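Long-range contacts in 2-oxoglutarate carboxylase small subunit (Hydrogenobacter thermophilus, PDB 7KCT), which is a biotin carboxylase-like subunit of the ATP-grasp superfamily, modelled here with ADP, magnesium and bicarbonate: residues Lys13-Asn18 and Gln36-Tyr41; Asn42-Thr47 and Val62-Thr67; Arg375-Ser380 and Lys396-Ala401. All coordinates share one frame; numbering follows the deposited sequence.

The three contacts follow one another along the chain, each closing before the next opens. Contacts 1 and 2 share the biotin carboxylase N-terminal domain: strand 36-41 of contact 1 runs directly into the loop 42-47 of contact 2, the contact centres are about 15 Å apart, and Y41 C meets T67 CG2 at 3.6 Å. Contact 3 belongs to the C-terminal domain and to a separate, antiparallel sheet. Its centre lies about 22 Å from that of contact 1 and about 26 Å from that of contact 2, without touching either. Helix 20-32, the crossover of contact 1, nevertheless reaches contact 3 through E21 and R25, so the two domains pack together.

Contact 1: Lys13-Asn18 and Gln36-Tyr41; sequences KVLVAN and QTVAIY
V38 packs its two methyl groups against different residues of the neighbouring strand. CG2 meets K13 CD at 3.6 Å, while CG1 lies 4.0 Å from L15 CD1; with CG1 anti to the backbone N (chi1 -177°), the branches are spread over both partners. The aliphatic part of K13 also passes Q36, CE coming within 3.6 Å of Q36 OE1, and its NZ goes on to a salt bridge with E56. Parallel pairing sets this register: V14 N donates to Q36 O at 2.9 Å, V38 N to V14 O, and V16 N to V38 O at 3.0 Å with an almost straight N-H...O angle of 176°. Beyond V16 the strands diverge, and a water takes over the ladder, donating to V16 O and N18 O and accepting from I40 N at 2.9 Å. There A17 centres an inverse gamma turn, and I40 CD1 rests 3.9 Å from A17 CA. The strand axes run parallel to within 23°, and helix 20-32 makes the crossover between them; V14, V16 and T37 pack on it. L15, V38 and I40 meet helix 71-81, and strands 85-87 and 56-59 flank the pair in the five-stranded parallel sheet.

Contact 2: Asn42-Thr47 and Val62-Thr67; sequences NEIEST and VNPLDT
P64 lies over one face of the N42 side-chain amide, its CA 3.3 Å from N42 ND2 and its CG 4.0 Å from N42 OD1. T67 OG1 stands at the edge, 1° out of the amide plane and 2.9 Å from N42 ND2, with an N-H...O angle of 164°. N42 CG lies opposite its own backbone N, which carries the amide across to both partners. N63 O is near ND2 too, but the angle is too poor for a hydrogen bond. At the other end of the amide, OD1 accepts from I44 N at 2.9 Å, the donor tilted 19° from the carbonyl plane, which should restrain rotation of the amide. T67 OG1 is also bonded to I60 O, the residue just after strand 56-59. I44 meets the proline ring at about a right angle, CD1 standing 3.9 Å from P64 CG. Y389 touches I44 and P64, and Y390 packs on N42 and bonds through its OH to P64 O. N63 OD1 accepts from D66 N at 2.9 Å and weakly from L65 N. The contact joins an Asx turn at N42 to the start of helix 66-69, where the N63 side chain supplies a capping bond, in a domain of the Rossmann-like clan.

Contact 3: Arg375-Ser380 and Lys396-Ala401; sequences RVEHAS and KLIVWA
R375 and E377, two residues apart on one strand, form a salt bridge on the sheet face that also carries K396 and I398. R375 NE and NH2 both reach E377 OE2, each at 2.7 Å, a side-on grip on a single oxygen that lies 2° out of the guanidinium plane. The two donors use that oxygen differently: NE takes its anti lone pair, whereas NH2 meets it from 44° above the carboxylate plane. The bend of the glutamate at chi2 (-82°) folds the carboxylate back toward the arginine, whose own chain is extended from CG to NE. Double donation should favour the charged carboxylate and limit rotation of both groups. The second oxygen, OE1, is joined through a water to K396 NZ, weakly on the glutamate side; the lysine's main partner is E21, and R375 NH1 pairs with E309. Between the backbones, two hydrogen-bonded antiparallel pairs make four bonds: R375 N and I398 O lie 2.8 Å apart, as do K396 N and E377 O, and each pair has its reciprocal bond. Packing follows this register. I398 CD1 sits 3.7 Å from E377 CG, and K396 CE lies 3.8 Å from E377 CB. On the opposite face, V376 CG2 meets L397 CD1 at 3.9 Å across the non-hydrogen-bonded pair. Strand 341-351 lines the far side of strand 393-401, bonding L397 to C345. L397 packs on helix 404-417, while R375 and I398 face helix 305-312 and E377 reaches helix 20-32. The second subunit also packs here, its F372 on R375 and its Y367 stacked on H378, placing strand 374-378 at the dimer interface.

Contact 1: Lys13-Asn18 and Gln36-Tyr41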
loop_
_atom_site.group_PDB
_atom_site.type_symbol
_atom_site.label_atom_id
_atom_site.label_comp_id
_atom_site.label_asym_id
_atom_site.label_seq_id
_atom_site.Cartn_x
_atom_site.Cartn_y
_atom_site.Cartn_z
ATOM N N LYS A 13 -19.635 -0.082 19.289
ATOM C CA LYS A 13 -19.151 1.256 19.035
ATOM C C LYS A 13 -17.856 1.574 19.816
ATOM O O LYS A 13 -17.765 1.245 20.958
ATOM C CB LYS A 13 -20.229 2.265 19.391
ATOM C CG LYS A 13 -19.877 3.700 19.100
ATOM C CD LYS A 13 -20.955 4.668 19.506
ATOM C CE LYS A 13 -22.211 4.452 18.711
ATOM N NZ LYS A 13 -23.154 5.552 18.874
ATOM N N VAL A 14 -16.872 2.191 19.159
ATOM C CA VAL A 14 -15.595 2.546 19.776
ATOM C C VAL A 14 -15.388 4.043 19.577
ATOM O O VAL A 14 -15.539 4.554 18.451
ATOM C CB VAL A 14 -14.415 1.765 19.159
ATOM C CG1 VAL A 14 -13.048 2.310 19.639
ATOM C CG2 VAL A 14 -14.556 0.319 19.415
ATOM N N LEU A 15 -15.006 4.729 20.647
ATOM C CA LEU A 15 -14.532 6.110 20.600
ATOM C C LEU A 15 -12.995 6.138 20.504
ATOM O O LEU A 15 -12.285 5.439 21.252
ATOM C CB LEU A 15 -15.047 6.840 21.829
ATOM C CG LEU A 15 -14.779 8.348 21.930
ATOM C CD1 LEU A 15 -15.749 9.130 22.835
ATOM C CD2 LEU A 15 -13.350 8.687 22.374
ATOM N N VAL A 16 -12.488 6.927 19.551
ATOM C CA VAL A 16 -11.061 7.058 19.275
ATOM C C VAL A 16 -10.634 8.371 19.916
ATOM O O VAL A 16 -11.046 9.442 19.466
ATOM C CB VAL A 16 -10.808 7.061 17.764
ATOM C CG1 VAL A 16 -9.362 7.187 17.499
ATOM C CG2 VAL A 16 -11.423 5.788 17.109
ATOM N N ALA A 17 -9.865 8.324 20.996
ATOM C CA ALA A 17 -9.528 9.551 21.733
ATOM C C ALA A 17 -8.191 10.109 21.232
ATOM O O ALA A 17 -7.164 10.069 21.914
ATOM C CB ALA A 17 -9.497 9.284 23.230
ATOM N N ASN A 18 -8.173 10.512 19.966
ATOM C CA ASN A 18 -6.927 10.947 19.326
ATOM C C ASN A 18 -7.249 11.592 17.977
ATOM O O ASN A 18 -8.417 11.876 17.687
ATOM C CB ASN A 18 -5.944 9.790 19.181
ATOM C CG ASN A 18 -4.490 10.248 19.315
ATOM O OD1 ASN A 18 -4.009 11.131 18.588
ATOM N ND2 ASN A 18 -3.787 9.637 20.231
ATOM N N GLN A 36 -18.932 0.736 14.748
ATOM C CA GLN A 36 -19.202 2.159 14.578
ATOM C C GLN A 36 -18.144 2.965 15.306
ATOM O O GLN A 36 -17.652 2.552 16.356
ATOM C CB GLN A 36 -20.589 2.489 15.147
ATOM C CG GLN A 36 -21.683 1.756 14.345
ATOM C CD GLN A 36 -23.031 1.716 15.007
ATOM O OE1 GLN A 36 -23.229 2.283 16.071
ATOM N NE2 GLN A 36 -23.991 1.057 14.357
ATOM N N THR A 37 -17.835 4.147 14.792
ATOM C CA THR A 37 -16.721 4.920 15.333
ATOM C C THR A 37 -17.189 6.320 15.729
ATOM O O THR A 37 -18.090 6.908 15.103
ATOM C CB THR A 37 -15.570 5.074 14.325
ATOM O OG1 THR A 37 -16.092 5.706 13.150
ATOM C CG2 THR A 37 -14.938 3.733 13.955
ATOM N N VAL A 38 -16.535 6.854 16.757
ATOM C CA VAL A 38 -16.789 8.171 17.317
ATOM C C VAL A 38 -15.479 8.919 17.305
ATOM O O VAL A 38 -14.482 8.420 17.848
ATOM C CB VAL A 38 -17.299 8.115 18.772
ATOM C CG1 VAL A 38 -17.615 9.502 19.283
ATOM C CG2 VAL A 38 -18.539 7.220 18.925
ATOM N N ALA A 39 -15.471 10.107 16.709
ATOM C CA ALA A 39 -14.285 10.958 16.744
ATOM C C ALA A 39 -14.491 12.168 17.649
ATOM O O ALA A 39 -15.621 12.591 17.929
ATOM C CB ALA A 39 -13.917 11.396 15.317
ATOM N N ILE A 40 -13.374 12.731 18.123
ATOM C CA ILE A 40 -13.415 13.990 18.871
ATOM C C ILE A 40 -12.474 14.960 18.182
ATOM O O ILE A 40 -11.505 14.546 17.540
ATOM C CB ILE A 40 -13.030 13.828 20.367
ATOM C CG1 ILE A 40 -11.640 13.200 20.535
ATOM C CG2 ILE A 40 -14.079 13.012 21.114
ATOM C CD1 ILE A 40 -11.113 13.152 21.984
ATOM N N TYR A 41 -12.754 16.262 18.308
ATOM C CA TYR A 41 -11.893 17.214 17.644
ATOM C C TYR A 41 -12.035 18.590 18.255
ATOM O O TYR A 41 -13.020 18.899 18.929
ATOM C CB TYR A 41 -12.164 17.301 16.121
ATOM C CG TYR A 41 -13.532 17.798 15.746
ATOM C CD1 TYR A 41 -14.641 16.975 15.843
ATOM C CD2 TYR A 41 -13.716 19.091 15.248
ATOM C CE1 TYR A 41 -15.899 17.427 15.520
ATOM C CE2 TYR A 41 -14.979 19.549 14.903
ATOM C CZ TYR A 41 -16.053 18.718 15.068
ATOM O OH TYR A 41 -17.284 19.125 14.713
HETATM O O HOH W 1 -11.117 11.057 17.254
#

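Contact 2: Asn42-Thr47 and Val62-Thr67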
loop_
_atom_site.group_PDB
_atom_site.type_symbol
_atom_site.label_atom_id
_atom_site.label_comp_id
_atom_site.label_asym_id
_atom_site.label_seq_id
_atom_site.Cartn_x
_atom_site.Cartn_y
_atom_site.Cartn_z
ATOM N N ASN A 42 -11.026 19.408 17.992
ATOM C CA ASN A 42 -11.075 20.820 18.366
ATOM C C ASN A 42 -11.599 21.646 17.206
ATOM O O ASN A 42 -11.383 21.321 16.031
ATOM C CB ASN A 42 -9.678 21.300 18.774
ATOM C CG ASN A 42 -9.684 22.693 19.391
ATOM O OD1 ASN A 42 -9.638 23.692 18.669
ATOM N ND2 ASN A 42 -9.803 22.757 20.711
ATOM N N GLU A 43 -12.292 22.739 17.552
ATOM C CA GLU A 43 -12.811 23.667 16.549
ATOM C C GLU A 43 -11.744 24.061 15.515
ATOM O O GLU A 43 -12.075 24.364 14.372
ATOM C CB GLU A 43 -13.400 24.923 17.243
ATOM N N ILE A 44 -10.460 24.076 15.870
ATOM C CA ILE A 44 -9.491 24.477 14.847
ATOM C C ILE A 44 -9.285 23.435 13.749
ATOM O O ILE A 44 -8.691 23.758 12.715
ATOM C CB ILE A 44 -8.088 24.790 15.405
ATOM C CG1 ILE A 44 -7.590 23.586 16.207
ATOM C CG2 ILE A 44 -8.127 26.121 16.208
ATOM C CD1 ILE A 44 -6.135 23.535 16.380
ATOM N N GLU A 45 -9.774 22.204 13.931
ATOM C CA GLU A 45 -9.566 21.074 13.024
ATOM C C GLU A 45 -10.907 20.553 12.518
ATOM O O GLU A 45 -11.134 19.345 12.399
ATOM C CB GLU A 45 -8.789 19.969 13.739
ATOM C CG GLU A 45 -7.285 20.161 13.813
ATOM C CD GLU A 45 -6.559 18.845 14.094
ATOM O OE1 GLU A 45 -6.976 18.100 15.027
ATOM O OE2 GLU A 45 -5.583 18.568 13.346
ATOM N N SER A 46 -11.848 21.458 12.226
ATOM C CA SER A 46 -13.185 20.972 11.900
ATOM C C SER A 46 -13.201 20.267 10.552
ATOM O O SER A 46 -14.108 19.462 10.306
ATOM C CB SER A 46 -14.191 22.130 11.892
ATOM O OG SER A 46 -13.632 23.203 11.154
ATOM N N THR A 47 -12.173 20.464 9.724
ATOM C CA THR A 47 -12.087 19.755 8.465
ATOM C C THR A 47 -11.172 18.531 8.548
ATOM O O THR A 47 -10.865 17.962 7.515
ATOM C CB THR A 47 -11.564 20.675 7.352
ATOM O OG1 THR A 47 -10.228 21.092 7.680
ATOM C CG2 THR A 47 -12.420 21.911 7.205
ATOM N N VAL A 62 -11.578 23.194 25.646
ATOM C CA VAL A 62 -11.513 24.656 25.725
ATOM C C VAL A 62 -10.273 25.223 25.043
ATOM O O VAL A 62 -10.198 26.438 24.798
ATOM C CB VAL A 62 -11.559 25.124 27.194
ATOM C CG1 VAL A 62 -12.847 24.658 27.878
ATOM C CG2 VAL A 62 -10.375 24.609 27.960
ATOM N N ASN A 63 -9.316 24.394 24.726
ATOM C CA ASN A 63 -8.199 24.760 23.861
ATOM C C ASN A 63 -7.783 23.497 23.133
ATOM O O ASN A 63 -8.346 22.418 23.415
ATOM C CB ASN A 63 -7.051 25.355 24.682
ATOM C CG ASN A 63 -6.510 24.385 25.698
ATOM O OD1 ASN A 63 -6.011 23.316 25.369
ATOM N ND2 ASN A 63 -6.594 24.767 26.971
ATOM N N PRO A 64 -6.824 23.595 22.202
ATOM C CA PRO A 64 -6.526 22.452 21.326
ATOM C C PRO A 64 -5.983 21.231 22.024
ATOM O O PRO A 64 -6.215 20.124 21.530
ATOM C CB PRO A 64 -5.512 23.036 20.328
ATOM C CG PRO A 64 -5.972 24.514 20.174
ATOM C CD PRO A 64 -6.268 24.861 21.647
ATOM N N LEU A 65 -5.255 21.357 23.135
ATOM C CA LEU A 65 -4.783 20.125 23.745
ATOM C C LEU A 65 -5.792 19.562 24.729
ATOM O O LEU A 65 -5.848 18.350 24.910
ATOM C CB LEU A 65 -3.456 20.318 24.474
ATOM C CG LEU A 65 -2.199 20.642 23.678
ATOM C CD1 LEU A 65 -1.031 20.497 24.610
ATOM C CD2 LEU A 65 -2.060 19.755 22.496
ATOM N N ASP A 66 -6.536 20.436 25.405
ATOM C CA ASP A 66 -7.559 20.019 26.350
ATOM C C ASP A 66 -8.596 19.130 25.688
ATOM O O ASP A 66 -9.197 18.302 26.356
ATOM C CB ASP A 66 -8.230 21.260 26.934
ATOM C CG ASP A 66 -9.435 20.936 27.799
ATOM O OD1 ASP A 66 -9.247 20.290 28.856
ATOM O OD2 ASP A 66 -10.559 21.360 27.432
ATOM N N THR A 67 -8.838 19.332 24.386
ATOM C CA THR A 67 -9.681 18.423 23.608
ATOM C C THR A 67 -9.334 16.965 23.877
ATOM O O THR A 67 -10.219 16.135 24.104
ATOM C CB THR A 67 -9.519 18.721 22.114
ATOM O OG1 THR A 67 -9.991 20.047 21.831
ATOM C CG2 THR A 67 -10.303 17.679 21.241
#

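Contact 3: Arg375-Ser380 and Lys396-Ala401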
loop_
_atom_site.group_PDB
_atom_site.type_symbol
_atom_site.label_atom_id
_atom_site.label_comp_id
_atom_site.label_asym_id
_atom_site.label_seq_id
_atom_site.Cartn_x
_atom_site.Cartn_y
_atom_site.Cartn_z
ATOM N N ARG A 375 2.982 1.338 1.418
ATOM C CA ARG A 375 1.840 1.651 2.269
ATOM C C ARG A 375 2.006 3.079 2.740
ATOM O O ARG A 375 3.113 3.519 3.072
ATOM C CB ARG A 375 1.765 0.647 3.450
ATOM C CG ARG A 375 0.836 0.961 4.585
ATOM C CD ARG A 375 0.922 -0.145 5.626
ATOM N NE ARG A 375 0.181 0.172 6.826
ATOM C CZ ARG A 375 0.097 -0.624 7.876
ATOM N NH1 ARG A 375 0.726 -1.811 7.898
ATOM N NH2 ARG A 375 -0.608 -0.223 8.897
ATOM N N VAL A 376 0.905 3.804 2.794
ATOM C CA VAL A 376 0.921 5.181 3.239
ATOM C C VAL A 376 -0.076 5.315 4.370
ATOM O O VAL A 376 -1.233 4.903 4.221
ATOM C CB VAL A 376 0.574 6.173 2.119
ATOM C CG1 VAL A 376 0.639 7.617 2.684
ATOM C CG2 VAL A 376 1.533 6.022 0.978
ATOM N N GLU A 377 0.368 5.889 5.490
ATOM C CA GLU A 377 -0.490 6.249 6.619
ATOM C C GLU A 377 -0.542 7.777 6.686
ATOM O O GLU A 377 0.471 8.434 6.947
ATOM C CB GLU A 377 0.025 5.654 7.928
ATOM C CG GLU A 377 0.116 4.130 7.917
ATOM C CD GLU A 377 -1.223 3.400 8.208
ATOM O OE1 GLU A 377 -2.201 3.986 8.800
ATOM O OE2 GLU A 377 -1.281 2.205 7.835
ATOM N N HIS A 378 -1.719 8.352 6.452
ATOM C CA HIS A 378 -1.749 9.803 6.341
ATOM C C HIS A 378 -3.169 10.320 6.571
ATOM O O HIS A 378 -4.163 9.586 6.449
ATOM C CB HIS A 378 -1.190 10.251 4.966
ATOM C CG HIS A 378 -2.157 10.111 3.846
ATOM N ND1 HIS A 378 -2.439 11.144 2.970
ATOM C CD2 HIS A 378 -2.964 9.082 3.488
ATOM C CE1 HIS A 378 -3.386 10.755 2.130
ATOM N NE2 HIS A 378 -3.708 9.502 2.413
ATOM N N ALA A 379 -3.256 11.597 6.918
ATOM C CA ALA A 379 -4.563 12.193 7.121
ATOM C C ALA A 379 -4.682 13.528 6.408
ATOM O O ALA A 379 -5.443 14.394 6.848
ATOM C CB ALA A 379 -4.874 12.355 8.613
ATOM N N SER A 380 -3.969 13.690 5.307
ATOM C CA SER A 380 -3.788 14.974 4.650
ATOM C C SER A 380 -4.337 14.982 3.232
ATOM O O SER A 380 -4.477 13.944 2.589
ATOM C CB SER A 380 -2.305 15.364 4.585
ATOM O OG SER A 380 -1.875 15.750 5.871
ATOM N N LYS A 396 3.212 8.835 7.291
ATOM C CA LYS A 396 4.226 7.791 7.437
ATOM C C LYS A 396 4.259 7.055 6.119
ATOM O O LYS A 396 3.212 6.604 5.625
ATOM C CB LYS A 396 3.918 6.824 8.578
ATOM C CG LYS A 396 3.587 7.540 9.872
ATOM C CD LYS A 396 3.488 6.612 11.090
ATOM C CE LYS A 396 2.317 5.641 11.001
ATOM N NZ LYS A 396 1.818 5.301 12.358
ATOM N N LEU A 397 5.418 7.006 5.502
ATOM C CA LEU A 397 5.612 6.225 4.294
ATOM C C LEU A 397 6.279 4.913 4.683
ATOM O O LEU A 397 7.344 4.930 5.296
ATOM C CB LEU A 397 6.463 6.992 3.297
ATOM C CG LEU A 397 6.722 6.381 1.945
ATOM C CD1 LEU A 397 5.397 6.102 1.333
ATOM C CD2 LEU A 397 7.574 7.420 1.176
ATOM N N ILE A 398 5.663 3.785 4.337
ATOM C CA ILE A 398 6.165 2.465 4.728
ATOM C C ILE A 398 6.379 1.637 3.492
ATOM O O ILE A 398 5.509 1.614 2.614
ATOM C CB ILE A 398 5.194 1.741 5.672
ATOM C CG1 ILE A 398 4.949 2.599 6.894
ATOM C CG2 ILE A 398 5.748 0.337 6.049
ATOM C CD1 ILE A 398 3.522 3.039 7.031
ATOM N N VAL A 399 7.527 0.954 3.399
ATOM C CA VAL A 399 7.756 0.072 2.274
ATOM C C VAL A 399 8.169 -1.297 2.777
ATOM O O VAL A 399 8.582 -1.475 3.929
ATOM C CB VAL A 399 8.800 0.576 1.238
ATOM C CG1 VAL A 399 8.459 1.988 0.804
ATOM C CG2 VAL A 399 10.282 0.459 1.745
ATOM N N TRP A 400 8.011 -2.274 1.895
ATOM C CA TRP A 400 8.410 -3.655 2.166
ATOM C C TRP A 400 9.114 -4.212 0.933
ATOM O O TRP A 400 8.727 -3.897 -0.194
ATOM C CB TRP A 400 7.195 -4.573 2.531
ATOM C CG TRP A 400 7.632 -6.052 2.722
ATOM C CD1 TRP A 400 8.017 -6.643 3.881
ATOM C CD2 TRP A 400 7.731 -7.060 1.715
ATOM N NE1 TRP A 400 8.351 -7.975 3.664
ATOM C CE2 TRP A 400 8.199 -8.239 2.329
ATOM C CE3 TRP A 400 7.446 -7.085 0.353
ATOM C CZ2 TRP A 400 8.422 -9.409 1.614
ATOM C CZ3 TRP A 400 7.670 -8.229 -0.343
ATOM C CH2 TRP A 400 8.147 -9.384 0.288
ATOM N N ALA A 401 10.137 -5.047 1.139
ATOM C CA ALA A 401 10.737 -5.797 0.038
ATOM C C ALA A 401 11.340 -7.083 0.585
ATOM O O ALA A 401 11.578 -7.198 1.789
ATOM C CB ALA A 401 11.830 -4.993 -0.666
HETATM O O HOH W 2 -0.544 4.224 11.435
#